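Local coordinates for protein putative fimbrial subunit (Corynebacterium diphtheriae, PDB 4HSQ) that probably forms the shaft of a surface pilus as its major pilin; this chain holds domains D2 and D3, with an internal Lys-Asn isopeptide bond, at residues Lys148-Lys153 with Asp197-Ile202. Numbering follows the deposited sequence.
Sequences KLKVVK and DGTFTI
Val151 lies against the flat of the Phe200 ring, its CB 3.8 Å from the ring centroid and 24° off the normal, nearer the rim by CZ than the middle. The branched valine spreads over the ring: CG1 faces CE2, while Val151 CG2 lies 3.5 Å from Phe200 CZ. Phe200 CG sits between its backbone N and carbonyl carbon (chi1 63°), which brings the ring beside Val151 of the neighbouring strand. Leu149 and Ile202 extend this apolar face more loosely, and Leu225 of strand 222-229 packs on both Leu149 and Val151, placing them in the domain core.

The opposite face of the sheet mixes polar groups with aliphatic carbon. Lys150, its chain fully extended, runs its methylenes past Thr201 OG1 and brings CE 3.8 Å from Thr199 CG2, while its NZ goes on to the carbonyl of Glu258. A threonine suits the partly exposed place of Thr199, giving its methyl to Val152 CB and its hydroxyl to Asp197.

Each extended strand turns its side chains alternately to the two faces, and the antiparallel register decides which residues meet. Leu149 with Ile202 and Val151 with Phe200 are hydrogen-bonded pairs, Lys150 with Thr201 and Val152 with Thr199 non-hydrogen-bonded ones. At the far end Lys153 N donates to Gly198 O over 2.7 Å, almost straight at 175°. Gly198 has positive phi, which glycine adopts readily. Before it, Asp197 forms an Asx turn: its OD1 receives both Thr199 N and, at 2.8 Å, Thr199 OG1, from one face of the carboxylate, fixing the threonine's rotation.

On its other edge strand 142-155 pairs in parallel with strand 264-271, and there Lys153 NZ is covalently joined to Asn271 CG. The contact thus holds strand 142-155, which carries Lys153, from one side while an isopeptide bond ties it to the last strand of a prealbumin-like, CnaB-type domain, consistent with resistance to pulling along a pilus.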
# COMPACT_ATOMS: atom_id res chain seq x y z
N LYS A 148 -8.30 2.25 -7.84
CA LYS A 148 -7.96 2.93 -9.10
C LYS A 148 -8.75 4.22 -9.23
O LYS A 148 -9.90 4.30 -8.80
CB LYS A 148 -8.26 2.03 -10.28
CG LYS A 148 -7.39 0.80 -10.28
CD LYS A 148 -7.43 0.13 -11.65
CE LYS A 148 -7.80 -1.33 -11.57
NZ LYS A 148 -8.04 -1.88 -12.93
N LEU A 149 -8.14 5.23 -9.85
CA LEU A 149 -8.79 6.49 -10.10
C LEU A 149 -8.86 6.69 -11.61
O LEU A 149 -7.83 6.90 -12.25
CB LEU A 149 -8.08 7.67 -9.40
CG LEU A 149 -8.68 9.06 -9.73
CD1 LEU A 149 -10.16 9.16 -9.30
CD2 LEU A 149 -7.85 10.17 -9.12
N LYS A 150 -10.07 6.59 -12.17
CA LYS A 150 -10.29 6.78 -13.60
C LYS A 150 -10.87 8.16 -13.82
O LYS A 150 -11.86 8.53 -13.19
CB LYS A 150 -11.24 5.69 -14.13
CG LYS A 150 -11.61 5.83 -15.59
CD LYS A 150 -12.59 4.72 -16.01
CE LYS A 150 -12.97 4.94 -17.46
NZ LYS A 150 -13.67 3.77 -18.04
N VAL A 151 -10.26 8.93 -14.72
CA VAL A 151 -10.74 10.25 -15.06
C VAL A 151 -11.33 10.23 -16.46
O VAL A 151 -10.71 9.68 -17.36
CB VAL A 151 -9.61 11.30 -14.91
CG1 VAL A 151 -10.03 12.66 -15.45
CG2 VAL A 151 -9.19 11.41 -13.44
N VAL A 152 -12.54 10.78 -16.64
CA VAL A 152 -13.14 10.82 -17.98
C VAL A 152 -13.37 12.30 -18.32
O VAL A 152 -14.02 13.01 -17.56
CB VAL A 152 -14.37 9.89 -18.18
CG1 VAL A 152 -15.32 9.95 -17.01
CG2 VAL A 152 -15.09 10.15 -19.51
N LYS A 153 -12.74 12.77 -19.40
CA LYS A 153 -12.85 14.16 -19.80
C LYS A 153 -13.96 14.32 -20.80
O LYS A 153 -13.96 13.66 -21.83
CB LYS A 153 -11.54 14.67 -20.36
CG LYS A 153 -11.51 16.19 -20.54
CD LYS A 153 -11.49 16.85 -19.15
CE LYS A 153 -11.44 18.31 -19.16
NZ LYS A 153 -12.48 18.94 -20.00
N ASP A 197 -10.43 7.58 -25.79
CA ASP A 197 -11.73 7.43 -25.16
C ASP A 197 -11.98 8.53 -24.09
O ASP A 197 -12.94 8.44 -23.34
CB ASP A 197 -11.87 6.03 -24.53
CG ASP A 197 -10.91 5.69 -23.39
OD1 ASP A 197 -10.04 6.52 -23.06
OD2 ASP A 197 -11.08 4.60 -22.79
N GLY A 198 -11.13 9.56 -24.06
CA GLY A 198 -11.26 10.66 -23.10
C GLY A 198 -10.90 10.29 -21.67
O GLY A 198 -11.21 11.03 -20.74
N THR A 199 -10.20 9.16 -21.48
CA THR A 199 -9.88 8.71 -20.12
C THR A 199 -8.40 8.40 -19.89
O THR A 199 -7.60 8.24 -20.81
CB THR A 199 -10.69 7.41 -19.75
OG1 THR A 199 -10.04 6.23 -20.26
CG2 THR A 199 -12.16 7.45 -20.15
N PHE A 200 -8.05 8.27 -18.62
CA PHE A 200 -6.80 7.70 -18.12
C PHE A 200 -7.17 7.08 -16.80
O PHE A 200 -8.16 7.50 -16.20
CB PHE A 200 -5.62 8.70 -17.99
CG PHE A 200 -5.82 9.81 -17.00
CD1 PHE A 200 -5.63 9.60 -15.64
CD2 PHE A 200 -6.18 11.08 -17.43
CE1 PHE A 200 -5.81 10.64 -14.72
CE2 PHE A 200 -6.34 12.13 -16.51
CZ PHE A 200 -6.18 11.91 -15.17
N THR A 201 -6.39 6.10 -16.34
CA THR A 201 -6.62 5.50 -15.04
C THR A 201 -5.31 5.51 -14.27
O THR A 201 -4.27 5.10 -14.80
CB THR A 201 -7.19 4.06 -15.20
OG1 THR A 201 -8.45 4.14 -15.87
CG2 THR A 201 -7.40 3.37 -13.87
N ILE A 202 -5.35 5.99 -13.03
CA ILE A 202 -4.21 5.94 -12.13
C ILE A 202 -4.39 4.68 -11.31
O ILE A 202 -5.32 4.60 -10.50
CB ILE A 202 -4.07 7.22 -11.24
CG1 ILE A 202 -4.08 8.52 -12.07
CG2 ILE A 202 -2.81 7.12 -10.32
CD1 ILE A 202 -4.09 9.82 -11.24